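Local coordinates for protein malate dehydrogenase (Entamoeba histolytica, PDB 3I0P) that probably catalyses the reversible oxidation of malate to oxaloacetate and binds NAD as its cofactor, at residues A[74-77]-A[83-86]; A[113-118]-A[255-260]. One frame throughout, in Å; residues are numbered along the deposited sequence.

Contact 1: residues A[74-77]-A[83-86]; sequences PSII and TCVL
The hairpin of strands 75-79 and 83-87 pairs I76 with L86. They form an antiparallel, non-hydrogen-bonded pair with CA atoms 4.9 Å apart. Both side chains lie on the same face of the sheet and run obliquely to each other. CG1 of I76 packs on CD2 of L86 at 3.9 Å. With CG1 anti to the carbonyl carbon (chi1 -67°) and CG2 anti to the backbone N, both branches of I76 come close to SG of C84, CG2 at 4.0 Å. CB of P74 touches the other L86 methyl, CD1, at 4.2 Å. L86 thus meets a different neighbour with each branch. The same face is covered by helix 93-111, where M103 touches both I76 and C84. Strand 75-79 is an outermost strand of the chain's large mixed sheet, and I76 and I77 remain exposed. One backbone bond joins the two segments, from I77 N to V85 O, at 2.9 Å and nearly straight (165° at the hydrogen). Next to it, CA of L86 makes a CH···O contact with S75 O at 3.3 Å. CB of I77 rests on CG1 of V85 at 4.0 Å. The hydroxyl of S75 is hydrogen-bonded to ND2 of N89.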
loop_
_atom_site.group_PDB
_atom_site.type_symbol
_atom_site.label_atom_id
_atom_site.label_comp_id
_atom_site.label_asym_id
_atom_site.label_seq_id
_atom_site.Cartn_x
_atom_site.Cartn_y
_atom_site.Cartn_z
ATOM N N PRO A 74 -2.859 -16.151 -22.374
ATOM C CA PRO A 74 -2.630 -16.826 -21.089
ATOM C C PRO A 74 -3.350 -18.173 -20.988
ATOM O O PRO A 74 -4.344 -18.390 -21.684
ATOM C CB PRO A 74 -3.211 -15.840 -20.077
ATOM C CG PRO A 74 -4.248 -15.100 -20.845
ATOM C CD PRO A 74 -3.619 -14.905 -22.191
ATOM N N SER A 75 -2.843 -19.061 -20.133
ATOM C CA SER A 75 -3.481 -20.356 -19.871
ATOM C C SER A 75 -3.913 -20.459 -18.416
ATOM O O SER A 75 -3.151 -20.114 -17.509
ATOM C CB SER A 75 -2.526 -21.512 -20.177
ATOM O OG SER A 75 -2.136 -21.527 -21.537
ATOM N N ILE A 76 -5.129 -20.950 -18.197
ATOM C CA ILE A 76 -5.638 -21.183 -16.850
ATOM C C ILE A 76 -4.911 -22.387 -16.237
ATOM O O ILE A 76 -4.997 -23.500 -16.758
ATOM C CB ILE A 76 -7.182 -21.381 -16.854
ATOM C CG1 ILE A 76 -7.881 -20.077 -17.250
ATOM C CG2 ILE A 76 -7.675 -21.826 -15.496
ATOM C CD1 ILE A 76 -9.269 -20.249 -17.839
ATOM N N ILE A 77 -4.177 -22.154 -15.148
ATOM C CA ILE A 77 -3.521 -23.241 -14.414
ATOM C C ILE A 77 -4.424 -23.792 -13.297
ATOM O O ILE A 77 -4.584 -25.008 -13.164
ATOM C CB ILE A 77 -2.138 -22.816 -13.845
ATOM C CG1 ILE A 77 -1.165 -22.399 -14.965
ATOM C CG2 ILE A 77 -1.534 -23.916 -12.981
ATOM C CD1 ILE A 77 -1.037 -23.363 -16.136
ATOM N N THR A 83 -10.907 -16.854 -7.620
ATOM C CA THR A 83 -9.466 -16.775 -7.901
ATOM C C THR A 83 -9.078 -17.423 -9.223
ATOM O O THR A 83 -9.878 -18.142 -9.835
ATOM C CB THR A 83 -8.608 -17.441 -6.794
ATOM O OG1 THR A 83 -8.692 -18.868 -6.905
ATOM C CG2 THR A 83 -9.040 -16.985 -5.399
ATOM N N CYS A 84 -7.840 -17.165 -9.649
ATOM C CA CYS A 84 -7.259 -17.850 -10.793
ATOM C C CYS A 84 -5.740 -17.664 -10.869
ATOM O O CYS A 84 -5.221 -16.607 -10.496
ATOM C CB CYS A 84 -7.926 -17.396 -12.097
ATOM S SG CYS A 84 -7.472 -18.406 -13.523
ATOM N N VAL A 85 -5.041 -18.703 -11.336
ATOM C CA VAL A 85 -3.626 -18.596 -11.697
ATOM C C VAL A 85 -3.502 -18.719 -13.206
ATOM O O VAL A 85 -4.052 -19.639 -13.808
ATOM C CB VAL A 85 -2.746 -19.691 -11.040
ATOM C CG1 VAL A 85 -1.295 -19.608 -11.554
ATOM C CG2 VAL A 85 -2.787 -19.588 -9.530
ATOM N N LEU A 86 -2.777 -17.785 -13.809
ATOM C CA LEU A 86 -2.527 -17.818 -15.236
ATOM C C LEU A 86 -1.041 -17.964 -15.530
ATOM O O LEU A 86 -0.200 -17.367 -14.857
ATOM C CB LEU A 86 -3.070 -16.563 -15.918
ATOM C CG LEU A 86 -4.555 -16.183 -15.814
ATOM C CD1 LEU A 86 -4.761 -14.768 -16.345
ATOM C CD2 LEU A 86 -5.463 -17.165 -16.545
#

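Contact 2: residues A[113-118]-A[255-260]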
loop_
_atom_site.group_PDB
_atom_site.type_symbol
_atom_site.label_atom_id
_atom_site.label_comp_id
_atom_site.label_asym_id
_atom_site.label_seq_id
_atom_site.Cartn_x
_atom_site.Cartn_y
_atom_site.Cartn_z
ATOM N N MET A 113 -15.883 -10.612 -4.920
ATOM C CA MET A 113 -14.456 -10.365 -5.067
ATOM C C MET A 113 -13.801 -11.299 -6.069
ATOM O O MET A 113 -14.296 -12.398 -6.323
ATOM C CB MET A 113 -13.765 -10.489 -3.714
ATOM C CG MET A 113 -14.205 -9.429 -2.736
ATOM S SD MET A 113 -13.528 -9.758 -1.133
ATOM C CE MET A 113 -11.907 -8.990 -1.292
ATOM N N GLY A 114 -12.679 -10.855 -6.625
ATOM C CA GLY A 114 -11.934 -11.638 -7.584
ATOM C C GLY A 114 -10.461 -11.314 -7.508
ATOM O O GLY A 114 -10.081 -10.150 -7.303
ATOM N N MET A 115 -9.630 -12.346 -7.658
ATOM C CA MET A 115 -8.182 -12.177 -7.728
ATOM C C MET A 115 -7.570 -13.107 -8.760
ATOM O O MET A 115 -7.772 -14.325 -8.726
ATOM C CB MET A 115 -7.517 -12.397 -6.370
ATOM C CG MET A 115 -6.005 -12.221 -6.413
ATOM S SD MET A 115 -5.291 -11.902 -4.792
ATOM C CE MET A 115 -3.561 -11.749 -5.219
ATOM N N VAL A 116 -6.816 -12.527 -9.679
ATOM C CA VAL A 116 -6.150 -13.314 -10.689
ATOM C C VAL A 116 -4.686 -12.987 -10.629
ATOM O O VAL A 116 -4.318 -11.811 -10.594
ATOM C CB VAL A 116 -6.724 -13.041 -12.083
ATOM C CG1 VAL A 116 -5.868 -13.681 -13.147
ATOM C CG2 VAL A 116 -8.147 -13.572 -12.162
ATOM N N VAL A 117 -3.848 -14.020 -10.577
ATOM C CA VAL A 117 -2.393 -13.824 -10.597
ATOM C C VAL A 117 -1.772 -14.405 -11.870
ATOM O O VAL A 117 -2.336 -15.307 -12.492
ATOM C CB VAL A 117 -1.693 -14.366 -9.313
ATOM C CG1 VAL A 117 -2.164 -13.590 -8.091
ATOM C CG2 VAL A 117 -1.938 -15.861 -9.135
ATOM N N VAL A 118 -0.618 -13.870 -12.257
ATOM C CA VAL A 118 0.027 -14.263 -13.505
ATOM C C VAL A 118 1.498 -14.578 -13.270
ATOM O O VAL A 118 2.182 -13.841 -12.553
ATOM C CB VAL A 118 -0.081 -13.144 -14.586
ATOM C CG1 VAL A 118 0.557 -13.590 -15.878
ATOM C CG2 VAL A 118 -1.541 -12.742 -14.823
ATOM N N GLU A 255 6.039 -7.697 -4.547
ATOM C CA GLU A 255 6.819 -8.832 -5.015
ATOM C C GLU A 255 6.154 -10.176 -4.697
ATOM O O GLU A 255 6.028 -11.043 -5.577
ATOM C CB GLU A 255 8.212 -8.780 -4.385
ATOM C CG GLU A 255 9.198 -9.806 -4.931
ATOM C CD GLU A 255 9.774 -9.401 -6.276
ATOM O OE1 GLU A 255 9.983 -10.302 -7.112
ATOM O OE2 GLU A 255 10.010 -8.187 -6.501
ATOM N N ILE A 256 5.742 -10.347 -3.439
ATOM C CA ILE A 256 5.121 -11.592 -2.977
ATOM C C ILE A 256 3.796 -11.828 -3.684
ATOM O O ILE A 256 3.539 -12.925 -4.168
ATOM C CB ILE A 256 4.917 -11.586 -1.463
ATOM C CG1 ILE A 256 6.269 -11.660 -0.759
ATOM C CG2 ILE A 256 4.011 -12.729 -1.027
ATOM C CD1 ILE A 256 6.188 -11.334 0.705
ATOM N N MET A 257 2.970 -10.790 -3.766
ATOM C CA MET A 257 1.690 -10.868 -4.471
ATOM C C MET A 257 1.886 -11.211 -5.946
ATOM O O MET A 257 1.061 -11.902 -6.541
ATOM C CB MET A 257 0.918 -9.539 -4.356
ATOM C CG MET A 257 0.542 -9.125 -2.939
ATOM S SD MET A 257 -0.751 -10.163 -2.255
ATOM C CE MET A 257 -2.228 -9.323 -2.833
ATOM N N SER A 258 2.973 -10.711 -6.534
ATOM C CA SER A 258 3.232 -10.895 -7.965
ATOM C C SER A 258 3.844 -12.249 -8.280
ATOM O O SER A 258 3.507 -12.830 -9.304
ATOM C CB SER A 258 4.100 -9.766 -8.524
ATOM O OG SER A 258 3.465 -8.517 -8.300
ATOM N N SER A 259 4.706 -12.764 -7.392
ATOM C CA SER A 259 5.426 -14.030 -7.654
ATOM C C SER A 259 4.985 -15.280 -6.865
ATOM O O SER A 259 4.979 -16.385 -7.407
ATOM C CB SER A 259 6.935 -13.831 -7.508
ATOM O OG SER A 259 7.262 -13.324 -6.231
ATOM N N CYS A 260 4.615 -15.114 -5.600
ATOM C CA CYS A 260 4.445 -16.270 -4.719
ATOM C C CYS A 260 3.178 -17.059 -4.960
ATOM O O CYS A 260 3.137 -18.266 -4.704
ATOM C CB CYS A 260 4.546 -15.856 -3.256
ATOM S SG CYS A 260 6.228 -15.444 -2.804
#
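M257 and M115 carry this contact, meeting methyl to methyl. M257 loses the most surface to it, M115 the next most. CE of M115 lies 3.7 Å from CE of M257. The two methyls are the point of contact, and the side chains cross there at about a right angle. M115 reaches out fully extended from strand 113-118, with CG anti to the backbone N (chi1 180°). M257 starts from the flank of its helix and is bent at chi2 (-71°) and chi3, which brings its methyl toward the strand. The meeting is purely apolar.

S258 is third in buried surface, but its side chain points away from the strand. Its contribution is backbone: S258 O lies 3.7 Å from V118 O. Two carbonyl oxygens do not bond each other; S262 OG lies by both, in weak hydrogen bonds that must share one hydroxyl proton. The S258 hydroxyl bonds back to V254 O, within its own helix. V117 adds a smaller contact, with CG1 4.0 Å from M257 O.

Within the helix, E255 O accepts from S259 N and, at 2.7 Å, from S259 OG above the carbonyl plane.

The strand and helix axes pass 8.2 Å apart at 82°, so the helix runs almost square across the strand. All the touching residues are buried. Strand 282-290 flanks strand 113-121 in the sheet and also meets the helix: I287 touches M115, while F285 packs on M257 and S258. Strand 83-87 lies on the other side of strand 113-121. Helix 93-111 packs on V116 and V118, and M113 of the second subunit touches M115.

Contacts 1 and 2 have centres about 11 Å apart and share one mixed sheet, in which strands 83-87 and 113-121 are parallel neighbours. V117 is the join. Its O lies 2.8 Å from L86 N and its N 2.9 Å from C84 O, both probable hydrogen bonds. CD1 of L86 also packs on CG1 of V116 at 3.6 Å. Contact 1 lies at the margin of the sheet, whereas contact 2 is buried. Both reach the second subunit, where F294 packs on V85 and V117. Contact 2 comes near the cofactor: the side chain of S258 is about 9 Å from a bound NAD, too far for direct contact.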